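Local coordinates for protein Two-component system sensor histidine kinase (Bacteroides thetaiotaomicron, PDB 3OTT) that probably senses saccharides through its extracellular beta-propeller and beta-sandwich region and relays the signal as a phosphorelay sensor kinase with DNA-binding transcription factor activity, at residues 110-115 with 126-130; 180-185 with 222-226; 201-205 with 215-219; 250-254 with 264-268. All coordinates share one frame; numbering follows the deposited sequence.

Contact 1: residues 110-115 with 126-130; sequences LQGDTL and YQLQS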
loop_
_atom_site.group_PDB
_atom_site.type_symbol
_atom_site.label_atom_id
_atom_site.label_comp_id
_atom_site.label_asym_id
_atom_site.label_seq_id
_atom_site.Cartn_x
_atom_site.Cartn_y
_atom_site.Cartn_z
ATOM N N LEU B 110 -20.384 -6.628 0.991
ATOM C CA LEU B 110 -20.135 -5.238 0.542
ATOM C C LEU B 110 -19.389 -5.170 -0.791
ATOM O O LEU B 110 -18.481 -5.987 -1.035
ATOM C CB LEU B 110 -19.188 -4.578 1.497
ATOM C CG LEU B 110 -19.780 -3.763 2.597
ATOM C CD1 LEU B 110 -18.657 -3.530 3.634
ATOM C CD2 LEU B 110 -20.366 -2.437 2.014
ATOM N N GLN B 111 -19.732 -4.174 -1.600
ATOM C CA GLN B 111 -19.066 -3.886 -2.833
ATOM C C GLN B 111 -18.890 -2.379 -2.844
ATOM O O GLN B 111 -19.779 -1.671 -3.250
ATOM C CB GLN B 111 -19.894 -4.363 -4.055
ATOM C CG GLN B 111 -19.094 -4.306 -5.384
ATOM C CD GLN B 111 -19.933 -4.564 -6.584
ATOM O OE1 GLN B 111 -21.161 -4.503 -6.532
ATOM N NE2 GLN B 111 -19.286 -4.901 -7.675
ATOM N N GLY B 112 -17.752 -1.882 -2.332
ATOM C CA GLY B 112 -17.533 -0.459 -2.274
ATOM C C GLY B 112 -18.545 0.083 -1.291
ATOM O O GLY B 112 -18.543 -0.324 -0.123
ATOM N N ASP B 113 -19.427 0.964 -1.737
ATOM C CA ASP B 113 -20.402 1.551 -0.811
ATOM C C ASP B 113 -21.799 1.052 -1.084
ATOM O O ASP B 113 -22.753 1.725 -0.834
ATOM C CB ASP B 113 -20.350 3.046 -0.938
ATOM C CG ASP B 113 -20.712 3.760 0.361
ATOM O OD1 ASP B 113 -20.433 3.235 1.436
ATOM O OD2 ASP B 113 -21.259 4.866 0.282
ATOM N N THR B 114 -21.887 -0.153 -1.648
ATOM C CA THR B 114 -23.113 -0.843 -1.871
ATOM C C THR B 114 -23.095 -2.172 -1.103
ATOM O O THR B 114 -22.151 -2.950 -1.262
ATOM C CB THR B 114 -23.285 -1.127 -3.353
ATOM O OG1 THR B 114 -23.409 0.116 -4.041
ATOM C CG2 THR B 114 -24.544 -1.853 -3.562
ATOM N N LEU B 115 -24.155 -2.439 -0.330
ATOM C CA LEU B 115 -24.313 -3.707 0.386
ATOM C C LEU B 115 -25.319 -4.619 -0.348
ATOM O O LEU B 115 -26.482 -4.246 -0.533
ATOM C CB LEU B 115 -24.814 -3.442 1.806
ATOM C CG LEU B 115 -24.954 -4.618 2.791
ATOM C CD1 LEU B 115 -23.609 -5.303 3.104
ATOM C CD2 LEU B 115 -25.639 -4.249 4.059
ATOM N N TYR B 126 -28.233 -2.480 -1.561
ATOM C CA TYR B 126 -28.494 -1.354 -0.682
ATOM C C TYR B 126 -27.341 -0.374 -0.711
ATOM O O TYR B 126 -26.245 -0.691 -0.277
ATOM C CB TYR B 126 -28.728 -1.829 0.749
ATOM C CG TYR B 126 -29.189 -0.735 1.700
ATOM C CD1 TYR B 126 -30.286 0.093 1.378
ATOM C CD2 TYR B 126 -28.528 -0.510 2.918
ATOM C CE1 TYR B 126 -30.753 1.089 2.262
ATOM C CE2 TYR B 126 -28.975 0.489 3.804
ATOM C CZ TYR B 126 -30.079 1.282 3.478
ATOM O OH TYR B 126 -30.507 2.274 4.354
ATOM N N GLN B 127 -27.622 0.823 -1.199
ATOM C CA GLN B 127 -26.630 1.797 -1.483
ATOM C C GLN B 127 -26.530 2.656 -0.224
ATOM O O GLN B 127 -27.488 3.195 0.212
ATOM C CB GLN B 127 -26.981 2.576 -2.787
ATOM C CG GLN B 127 -25.757 3.142 -3.580
ATOM C CD GLN B 127 -24.926 4.227 -2.776
ATOM O OE1 GLN B 127 -25.474 5.135 -2.165
ATOM N NE2 GLN B 127 -23.601 4.135 -2.857
ATOM N N LEU B 128 -25.370 2.723 0.397
ATOM C CA LEU B 128 -25.316 3.200 1.796
ATOM C C LEU B 128 -25.429 4.700 1.902
ATOM O O LEU B 128 -25.824 5.195 2.951
ATOM C CB LEU B 128 -24.051 2.726 2.492
ATOM C CG LEU B 128 -23.930 1.192 2.624
ATOM C CD1 LEU B 128 -22.520 0.835 3.092
ATOM C CD2 LEU B 128 -24.997 0.599 3.607
ATOM N N GLN B 129 -25.077 5.428 0.841
ATOM C CA GLN B 129 -25.257 6.867 0.868
ATOM C C GLN B 129 -26.692 7.264 0.543
ATOM O O GLN B 129 -27.329 8.008 1.288
ATOM C CB GLN B 129 -24.321 7.573 -0.111
ATOM C CG GLN B 129 -24.281 9.068 0.107
ATOM C CD GLN B 129 -23.311 9.472 1.278
ATOM O OE1 GLN B 129 -22.886 8.634 2.081
ATOM N NE2 GLN B 129 -22.932 10.728 1.320
ATOM N N SER B 130 -27.212 6.789 -0.607
ATOM C CA SER B 130 -28.548 7.217 -1.039
ATOM C C SER B 130 -29.622 6.456 -0.235
ATOM O O SER B 130 -30.757 6.843 -0.216
ATOM C CB SER B 130 -28.726 6.954 -2.543
ATOM O OG SER B 130 -28.587 5.542 -2.835
#

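Contact 2: residues 180-185 with 222-226; sequences IPLPVH and QIKQT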
loop_
_atom_site.group_PDB
_atom_site.type_symbol
_atom_site.label_atom_id
_atom_site.label_comp_id
_atom_site.label_asym_id
_atom_site.label_seq_id
_atom_site.Cartn_x
_atom_site.Cartn_y
_atom_site.Cartn_z
ATOM N N ILE B 180 -23.489 -20.564 -13.876
ATOM C CA ILE B 180 -22.249 -21.349 -13.923
ATOM C C ILE B 180 -22.615 -22.764 -13.524
ATOM O O ILE B 180 -22.827 -23.040 -12.346
ATOM C CB ILE B 180 -21.123 -20.840 -12.974
ATOM C CG1 ILE B 180 -20.679 -19.464 -13.366
ATOM C CG2 ILE B 180 -19.906 -21.769 -13.006
ATOM C CD1 ILE B 180 -20.150 -18.689 -12.165
ATOM N N PRO B 181 -22.720 -23.655 -14.514
ATOM C CA PRO B 181 -23.206 -25.015 -14.325
ATOM C C PRO B 181 -22.211 -25.824 -13.531
ATOM O O PRO B 181 -21.019 -25.662 -13.731
ATOM C CB PRO B 181 -23.285 -25.578 -15.780
ATOM C CG PRO B 181 -23.283 -24.336 -16.708
ATOM C CD PRO B 181 -22.383 -23.369 -15.929
ATOM N N LEU B 182 -22.685 -26.704 -12.663
ATOM C CA LEU B 182 -21.786 -27.414 -11.770
ATOM C C LEU B 182 -21.899 -28.892 -12.076
ATOM O O LEU B 182 -22.979 -29.467 -12.053
ATOM C CB LEU B 182 -22.092 -27.100 -10.296
ATOM C CG LEU B 182 -21.939 -25.630 -9.838
ATOM C CD1 LEU B 182 -22.685 -25.394 -8.534
ATOM C CD2 LEU B 182 -20.508 -25.167 -9.628
ATOM N N PRO B 183 -20.784 -29.507 -12.411
ATOM C CA PRO B 183 -20.788 -30.893 -12.955
ATOM C C PRO B 183 -20.964 -31.921 -11.833
ATOM O O PRO B 183 -20.194 -31.979 -10.866
ATOM C CB PRO B 183 -19.392 -31.024 -13.630
ATOM C CG PRO B 183 -18.500 -30.074 -12.846
ATOM C CD PRO B 183 -19.471 -28.860 -12.554
ATOM N N VAL B 184 -22.000 -32.720 -11.964
ATOM C CA VAL B 184 -22.409 -33.610 -10.901
ATOM C C VAL B 184 -22.678 -34.992 -11.529
ATOM O O VAL B 184 -22.905 -35.072 -12.740
ATOM C CB VAL B 184 -23.686 -33.023 -10.174
ATOM C CG1 VAL B 184 -24.409 -34.099 -9.421
ATOM C CG2 VAL B 184 -23.300 -31.866 -9.242
ATOM N N HIS B 185 -22.654 -36.038 -10.702
ATOM C CA HIS B 185 -23.021 -37.393 -11.136
ATOM C C HIS B 185 -24.490 -37.656 -11.606
ATOM O O HIS B 185 -24.679 -38.444 -12.516
ATOM C CB HIS B 185 -22.546 -38.475 -10.146
ATOM C CG HIS B 185 -22.516 -39.856 -10.751
ATOM N ND1 HIS B 185 -23.207 -40.924 -10.221
ATOM C CD2 HIS B 185 -21.943 -40.315 -11.893
ATOM C CE1 HIS B 185 -23.024 -41.987 -10.984
ATOM N NE2 HIS B 185 -22.266 -41.640 -12.007
ATOM N N GLN B 222 -12.605 -23.398 -16.106
ATOM C CA GLN B 222 -12.586 -24.786 -15.586
ATOM C C GLN B 222 -13.319 -24.897 -14.230
ATOM O O GLN B 222 -13.308 -23.966 -13.454
ATOM C CB GLN B 222 -11.173 -25.307 -15.471
ATOM C CG GLN B 222 -10.499 -25.394 -16.826
ATOM C CD GLN B 222 -9.005 -25.563 -16.713
ATOM O OE1 GLN B 222 -8.274 -24.571 -16.540
ATOM N NE2 GLN B 222 -8.523 -26.827 -16.786
ATOM N N ILE B 223 -13.959 -26.039 -13.998
ATOM C CA ILE B 223 -14.739 -26.351 -12.816
ATOM C C ILE B 223 -14.330 -27.775 -12.379
ATOM O O ILE B 223 -14.439 -28.748 -13.126
ATOM C CB ILE B 223 -16.264 -26.280 -13.041
ATOM C CG1 ILE B 223 -16.685 -24.837 -13.405
ATOM C CG2 ILE B 223 -17.001 -26.520 -11.674
ATOM C CD1 ILE B 223 -18.085 -24.728 -14.181
ATOM N N LYS B 224 -13.842 -27.877 -11.165
ATOM C CA LYS B 224 -13.258 -29.101 -10.671
ATOM C C LYS B 224 -14.134 -29.605 -9.522
ATOM O O LYS B 224 -14.547 -28.837 -8.661
ATOM C CB LYS B 224 -11.861 -28.797 -10.185
ATOM C CG LYS B 224 -11.006 -29.995 -9.988
ATOM C CD LYS B 224 -9.622 -29.606 -9.422
ATOM C CE LYS B 224 -9.163 -30.703 -8.450
ATOM N NZ LYS B 224 -7.984 -30.322 -7.618
ATOM N N GLN B 225 -14.447 -30.892 -9.561
ATOM C CA GLN B 225 -15.132 -31.583 -8.473
ATOM C C GLN B 225 -14.050 -32.040 -7.526
ATOM O O GLN B 225 -13.530 -33.159 -7.661
ATOM C CB GLN B 225 -15.861 -32.795 -9.018
ATOM C CG GLN B 225 -17.296 -32.882 -8.723
ATOM C CD GLN B 225 -17.850 -34.198 -9.249
ATOM O OE1 GLN B 225 -17.487 -35.293 -8.754
ATOM N NE2 GLN B 225 -18.678 -34.113 -10.305
ATOM N N THR B 226 -13.684 -31.170 -6.596
ATOM C CA THR B 226 -12.605 -31.441 -5.668
ATOM C C THR B 226 -12.906 -32.513 -4.604
ATOM O O THR B 226 -12.010 -33.261 -4.235
ATOM C CB THR B 226 -12.173 -30.156 -4.949
ATOM O OG1 THR B 226 -11.990 -29.108 -5.921
ATOM C CG2 THR B 226 -10.892 -30.397 -4.137
#

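Contact 3: residues 201-205 with 215-219; sequences TRQCV and QYFPS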
loop_
_atom_site.group_PDB
_atom_site.type_symbol
_atom_site.label_atom_id
_atom_site.label_comp_id
_atom_site.label_asym_id
_atom_site.label_seq_id
_atom_site.Cartn_x
_atom_site.Cartn_y
_atom_site.Cartn_z
ATOM N N THR B 201 -4.722 -17.247 -3.686
ATOM C CA THR B 201 -3.505 -18.031 -3.870
ATOM C C THR B 201 -3.743 -19.171 -4.845
ATOM O O THR B 201 -2.917 -19.410 -5.667
ATOM C CB THR B 201 -3.001 -18.612 -2.559
ATOM O OG1 THR B 201 -2.733 -17.538 -1.688
ATOM C CG2 THR B 201 -1.677 -19.423 -2.763
ATOM N N ARG B 202 -4.869 -19.870 -4.774
ATOM C CA ARG B 202 -5.191 -20.860 -5.809
ATOM C C ARG B 202 -5.867 -20.218 -7.015
ATOM O O ARG B 202 -6.037 -20.876 -8.049
ATOM C CB ARG B 202 -6.059 -21.986 -5.240
ATOM C CG ARG B 202 -5.280 -22.956 -4.230
ATOM C CD ARG B 202 -6.177 -24.030 -3.583
ATOM N NE ARG B 202 -5.432 -24.693 -2.488
ATOM C CZ ARG B 202 -5.406 -24.320 -1.194
ATOM N NH1 ARG B 202 -6.124 -23.296 -0.739
ATOM N NH2 ARG B 202 -4.702 -25.031 -0.324
ATOM N N GLN B 203 -6.255 -18.948 -6.893
ATOM C CA GLN B 203 -7.007 -18.250 -7.961
ATOM C C GLN B 203 -8.308 -18.946 -8.396
ATOM O O GLN B 203 -8.552 -19.132 -9.614
ATOM C CB GLN B 203 -6.102 -17.954 -9.141
ATOM C CG GLN B 203 -4.851 -17.122 -8.660
ATOM C CD GLN B 203 -3.945 -16.759 -9.776
ATOM O OE1 GLN B 203 -3.556 -17.614 -10.620
ATOM N NE2 GLN B 203 -3.618 -15.473 -9.845
ATOM N N CYS B 204 -9.113 -19.346 -7.407
ATOM C CA CYS B 204 -10.395 -19.985 -7.660
ATOM C C CYS B 204 -11.431 -19.394 -6.731
ATOM O O CYS B 204 -11.130 -18.697 -5.769
ATOM C CB CYS B 204 -10.311 -21.525 -7.430
ATOM S SG CYS B 204 -9.826 -21.999 -5.696
ATOM N N VAL B 205 -12.663 -19.756 -7.006
ATOM C CA VAL B 205 -13.741 -19.617 -6.051
ATOM C C VAL B 205 -14.128 -21.007 -5.626
ATOM O O VAL B 205 -14.524 -21.791 -6.444
ATOM C CB VAL B 205 -14.935 -18.963 -6.701
ATOM C CG1 VAL B 205 -16.102 -18.840 -5.704
ATOM C CG2 VAL B 205 -14.546 -17.585 -7.208
ATOM N N GLN B 215 -14.113 -26.308 -7.104
ATOM C CA GLN B 215 -13.342 -25.117 -7.369
ATOM C C GLN B 215 -13.681 -24.624 -8.754
ATOM O O GLN B 215 -13.585 -25.379 -9.711
ATOM C CB GLN B 215 -11.887 -25.462 -7.386
ATOM C CG GLN B 215 -11.298 -25.599 -6.052
ATOM C CD GLN B 215 -9.876 -26.105 -6.127
ATOM O OE1 GLN B 215 -9.635 -27.319 -6.292
ATOM N NE2 GLN B 215 -8.919 -25.183 -5.986
ATOM N N TYR B 216 -13.999 -23.339 -8.888
ATOM C CA TYR B 216 -14.211 -22.715 -10.212
ATOM C C TYR B 216 -13.056 -21.764 -10.470
ATOM O O TYR B 216 -12.641 -21.047 -9.574
ATOM C CB TYR B 216 -15.538 -22.001 -10.204
ATOM C CG TYR B 216 -15.753 -21.010 -11.331
ATOM C CD1 TYR B 216 -15.996 -21.466 -12.629
ATOM C CD2 TYR B 216 -15.718 -19.645 -11.117
ATOM C CE1 TYR B 216 -16.210 -20.634 -13.677
ATOM C CE2 TYR B 216 -15.895 -18.765 -12.226
ATOM C CZ TYR B 216 -16.166 -19.309 -13.518
ATOM O OH TYR B 216 -16.417 -18.563 -14.660
ATOM N N PHE B 217 -12.549 -21.731 -11.699
ATOM C CA PHE B 217 -11.356 -20.911 -12.012
ATOM C C PHE B 217 -11.766 -19.930 -13.064
ATOM O O PHE B 217 -11.850 -20.301 -14.276
ATOM C CB PHE B 217 -10.205 -21.781 -12.564
ATOM C CG PHE B 217 -9.763 -22.842 -11.618
ATOM C CD1 PHE B 217 -8.747 -22.572 -10.716
ATOM C CD2 PHE B 217 -10.372 -24.120 -11.608
ATOM C CE1 PHE B 217 -8.287 -23.561 -9.803
ATOM C CE2 PHE B 217 -9.946 -25.097 -10.704
ATOM C CZ PHE B 217 -8.893 -24.818 -9.784
ATOM N N PRO B 218 -12.017 -18.686 -12.651
ATOM C CA PRO B 218 -12.546 -17.673 -13.580
ATOM C C PRO B 218 -11.594 -17.366 -14.734
ATOM O O PRO B 218 -12.050 -17.001 -15.814
ATOM C CB PRO B 218 -12.807 -16.423 -12.703
ATOM C CG PRO B 218 -12.511 -16.844 -11.241
ATOM C CD PRO B 218 -11.893 -18.216 -11.247
ATOM N N SER B 219 -10.300 -17.521 -14.550
ATOM C CA SER B 219 -9.386 -17.277 -15.668
ATOM C C SER B 219 -9.560 -18.195 -16.903
ATOM O O SER B 219 -9.166 -17.813 -17.988
ATOM C CB SER B 219 -7.958 -17.330 -15.204
ATOM O OG SER B 219 -7.695 -18.649 -14.812
HETATM O O HOH W 1 -8.561 -18.373 -12.230
#

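Contact 4: residues 250-254 with 264-268; sequences DNGLY and QHIIH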
loop_
_atom_site.group_PDB
_atom_site.type_symbol
_atom_site.label_atom_id
_atom_site.label_comp_id
_atom_site.label_asym_id
_atom_site.label_seq_id
_atom_site.Cartn_x
_atom_site.Cartn_y
_atom_site.Cartn_z
ATOM N N ASP B 250 -22.032 -30.756 8.130
ATOM C CA ASP B 250 -22.771 -31.324 9.212
ATOM C C ASP B 250 -22.155 -32.576 9.777
ATOM O O ASP B 250 -22.770 -33.198 10.640
ATOM C CB ASP B 250 -24.239 -31.580 8.879
ATOM C CG ASP B 250 -24.432 -32.001 7.509
ATOM O OD1 ASP B 250 -24.046 -33.136 7.166
ATOM O OD2 ASP B 250 -25.003 -31.181 6.767
ATOM N N ASN B 251 -20.949 -32.937 9.363
ATOM C CA ASN B 251 -20.284 -34.075 10.045
ATOM C C ASN B 251 -18.839 -33.720 10.270
ATOM O O ASN B 251 -17.909 -34.485 9.910
ATOM C CB ASN B 251 -20.488 -35.406 9.298
ATOM C CG ASN B 251 -19.899 -36.651 10.065
ATOM O OD1 ASN B 251 -20.040 -36.794 11.292
ATOM N ND2 ASN B 251 -19.232 -37.566 9.303
ATOM N N GLY B 252 -18.657 -32.504 10.808
ATOM C CA GLY B 252 -17.364 -32.040 11.273
ATOM C C GLY B 252 -16.636 -31.209 10.245
ATOM O O GLY B 252 -17.203 -30.749 9.269
ATOM N N LEU B 253 -15.350 -31.053 10.494
ATOM C CA LEU B 253 -14.434 -30.202 9.765
ATOM C C LEU B 253 -13.476 -30.988 8.867
ATOM O O LEU B 253 -12.903 -31.980 9.289
ATOM C CB LEU B 253 -13.586 -29.382 10.795
ATOM C CG LEU B 253 -12.514 -28.415 10.267
ATOM C CD1 LEU B 253 -13.056 -27.258 9.425
ATOM C CD2 LEU B 253 -11.737 -27.917 11.445
ATOM N N TYR B 254 -13.323 -30.529 7.626
ATOM C CA TYR B 254 -12.394 -31.121 6.692
ATOM C C TYR B 254 -11.415 -30.035 6.346
ATOM O O TYR B 254 -11.780 -28.849 6.268
ATOM C CB TYR B 254 -13.063 -31.590 5.426
ATOM C CG TYR B 254 -13.870 -32.850 5.615
ATOM C CD1 TYR B 254 -15.145 -32.784 6.129
ATOM C CD2 TYR B 254 -13.347 -34.124 5.272
ATOM C CE1 TYR B 254 -15.919 -33.911 6.254
ATOM C CE2 TYR B 254 -14.114 -35.290 5.428
ATOM C CZ TYR B 254 -15.413 -35.159 5.915
ATOM O OH TYR B 254 -16.233 -36.236 6.176
ATOM N N GLN B 264 -7.623 -33.901 6.337
ATOM C CA GLN B 264 -7.786 -34.185 7.749
ATOM C C GLN B 264 -9.267 -34.044 8.037
ATOM O O GLN B 264 -9.913 -33.107 7.559
ATOM C CB GLN B 264 -7.044 -33.197 8.641
ATOM C CG GLN B 264 -5.912 -32.425 8.050
ATOM C CD GLN B 264 -5.251 -31.622 9.156
ATOM O OE1 GLN B 264 -5.475 -31.931 10.349
ATOM N NE2 GLN B 264 -4.452 -30.609 8.799
ATOM N N HIS B 265 -9.823 -34.952 8.801
ATOM C CA HIS B 265 -11.223 -34.846 9.147
ATOM C C HIS B 265 -11.356 -34.833 10.684
ATOM O O HIS B 265 -10.956 -35.790 11.378
ATOM C CB HIS B 265 -11.956 -36.024 8.560
ATOM C CG HIS B 265 -13.403 -36.095 8.916
ATOM N ND1 HIS B 265 -14.038 -37.290 9.146
ATOM C CD2 HIS B 265 -14.352 -35.140 9.035
ATOM C CE1 HIS B 265 -15.316 -37.070 9.405
ATOM N NE2 HIS B 265 -15.537 -35.775 9.325
ATOM N N ILE B 266 -11.959 -33.752 11.174
ATOM C CA ILE B 266 -12.056 -33.489 12.588
ATOM C C ILE B 266 -13.490 -33.531 13.107
ATOM O O ILE B 266 -14.316 -32.797 12.589
ATOM C CB ILE B 266 -11.334 -32.174 12.933
ATOM C CG1 ILE B 266 -9.866 -32.342 12.518
ATOM C CG2 ILE B 266 -11.469 -31.908 14.410
ATOM C CD1 ILE B 266 -9.512 -31.501 11.451
ATOM N N ILE B 267 -13.759 -34.404 14.089
ATOM C CA ILE B 267 -15.091 -34.561 14.655
ATOM C C ILE B 267 -15.067 -34.515 16.171
ATOM O O ILE B 267 -13.998 -34.618 16.774
ATOM C CB ILE B 267 -15.816 -35.885 14.289
ATOM C CG1 ILE B 267 -15.079 -37.097 14.866
ATOM C CG2 ILE B 267 -16.102 -35.956 12.782
ATOM C CD1 ILE B 267 -15.797 -38.466 14.641
ATOM N N HIS B 268 -16.263 -34.349 16.753
ATOM C CA HIS B 268 -16.479 -34.277 18.165
ATOM C C HIS B 268 -16.154 -35.629 18.833
ATOM O O HIS B 268 -16.322 -36.700 18.252
ATOM C CB HIS B 268 -17.926 -33.876 18.367
ATOM C CG HIS B 268 -18.386 -33.907 19.787
ATOM N ND1 HIS B 268 -18.010 -32.956 20.721
ATOM C CD2 HIS B 268 -19.218 -34.766 20.430
ATOM C CE1 HIS B 268 -18.578 -33.235 21.888
ATOM N NE2 HIS B 268 -19.306 -34.330 21.737
#

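Contact 1: residues 110-115 with 126-130
Tyr126 O accepts Leu115 N at 2.7 Å with an N-H...O angle of 170°, and Thr114 CA adds a weaker C-H...O contact to Tyr126 O at 3.5 Å. Tyr126 N returns a more bent bond to Leu115 O, which makes this a hydrogen-bonded antiparallel pair; Thr114 and Gln127 form the non-hydrogen-bonded pair beside it. Past the end of strand 122-127, Leu128 N still reaches Asp113 O at 3.1 Å. These strands form the middle hairpin of a four-stranded blade of the beta-propeller. A type II' turn from Gln111 to Thr114, with Gly112 at its positive-phi corner, leads in from the blade's first strand. Gln127 bends at chi2, which brings its amide back over the chain that follows, where Gln127 OE1 accepts Ser130 N at 2.9 Å and a weak bond from Gln129 N. Its NE2 instead bonds to Tyr327 of the second subunit. With an alanine at Gln127, the Ser130 N-H would probably be left without this acceptor and Tyr327 without one of its partners. The Asp113 carboxylate, turned 74° from the Gln127 amide plane, sets OD1 3.6 Å from Leu128 CD1, while its charge is met in the second subunit by a salt bridge to Arg374 and a hydrogen bond between OD2 and the Tyr327 hydroxyl. Beneath, Leu110 CD2 meets Leu128 CD1 at 4.1 Å, the two side chains at about a right angle, and both rest on Ile71 of strand 67-71.

Contact 2: residues 180-185 with 222-226
Ile223 carries the tight half of the contact, its two branches dividing the work. CD1 pushes between the backbone and side chain of the facing loop, 3.7 Å from Ile180 CG2 and close to the Pro181 carbonyl. CG2, placed anti to the backbone N (chi1 -63° for CG1), touches Pro183 CD at 3.5 Å, with Leu182 CD2 further back. Tyr216 of the neighbouring strand 212-217 packs against Ile223 as well. Segment 180-185 is the linker that leaves the outermost strand of one propeller blade, 176-180, and passes along the outermost strand of the next, 222-229. Toward solvent the fit thins to a single polar link: the extended Gln225 side chain reaches across to the loop so that NE2 lies 2.7 Å from Pro183 O, the N-H...O angle being 148°. The donor stands above the carbonyl plane, 47° out of it. Beyond Pro183, Val184 points away, while His185 lies exposed, its backbone N bonded to Tyr212 as an additional tie to the blade. No backbone bond joins the two segments; between them the hold is apolar packing plus one side-chain amide bond, without extending the sheet.

Contact 3: residues 201-205 with 215-219
Two side chains of the partner strand, Gln215 and Phe217, meet Cys204. Gln215 NE2 gives its N-H to Cys204 SG over 3.3 Å, almost straight at 176° and with the sulfur in the amide plane. Cys204 CB lies 4.1 Å from the centroid of the Phe217 ring, an off-centre CH-pi contact, and its sulfur makes an oblique sulfur-aromatic contact with the same ring. SG sits between the backbone N and the carbonyl carbon (chi1 60°), and this torsion turns it to Gln215 while CB stays by the ring. Around this shell the backbones pair: Val205 N to Tyr216 O and Tyr216 N to Val205 O, each 2.9 Å, a hydrogen-bonded antiparallel pair in the hairpin 204-217 at the middle of a four-stranded propeller blade. Just before it, Gln203 and Cys204 both face Asp199 in a G1 beta bulge, with Gln203 at positive phi. Its carbonyl leads on to a water, which donates to Gln203 O at 2.7 Å and accepts from Ser219 N at 3.0 Å. Further out, Gln215 OE1 is hydrogen-bonded to Thr226, which fixes the rotation of the amide and so points its NE2 at the sulfur. A leucine in place of Gln215 would probably leave both Cys204 SG and the Thr226 hydroxyl without these mates. Arg202 runs past with CD 3.8 Å from Gln215 NE2, its guanidinium held by a salt bridge to Asp199 and by the carbonyls of Gly243 and His257. Gln203 packs on Gln203 of the second subunit.

Contact 4: residues 250-254 with 264-268
Tyr254 and His265 lie flat against each other in an offset stack, centroids 4.1 Å apart and ring planes only 14° from parallel. The slide puts His265 CD2 over one face of the phenol, 3.3 Å from Tyr254 CZ, while the Tyr254 hydroxyl reaches over a face of the imidazole. His265 CG stands anti to the backbone N (chi1 176°), a torsion that lays the ring across the facing strand and turns its edge to Asn251. There His265 NE2 donates to Asn251 O at 2.8 Å, with the acceptor in the ring plane and the N-H...O angle 172°. The Asn251 amide is steeply turned to that ring, and its ND2 comes 3.9 Å from His265 CE1. Beneath the rings, Tyr254 and His265 are a non-hydrogen-bonded antiparallel pair. Their neighbours Leu253 and Ile266 exchange both backbone bonds, with Leu253 O 2.8 Å from Ile266 N, and meet on the other face of the sheet, CB to CB 4.2 Å apart. Leu253 also packs on Ile281 and Ile284 of strand 281-286. At Gly252 a side chain would run into Ile266 O and Ile267 CG2, and its backbone angles by themselves call for glycine. The hairpin closes a propeller blade at its outermost strand, 264-266, and Phe229 also stacks with Tyr254. Ring overlap and one in-plane N-H together fix the His265 imidazole in tilt and rotation, and the bond to a carbonyl implies that NE2 carries a proton.

From the N terminus, contact 1 comes first, closing the middle hairpin of the blade that runs from strand 105-111 to strand 133-136. Contact 2 then closes a long loop from the linker after strand 176-180 to strand 222-229, tying one blade to the edge of the next. Contact 3 is nested inside that loop: it closes the hairpin 204-217, whose second strand pairs with 222-229, as Lys224 N to Gln215 O at 2.9 Å attests, so contacts 2 and 3 both reach the same sheet. Contact 4 follows in series in the next blade, its nearest atoms about 10 Å from contacts 2 and 3. Contacts 1 and 3, and contact 2 through Gln222, meet the second subunit; contact 4 does not. None crosses another.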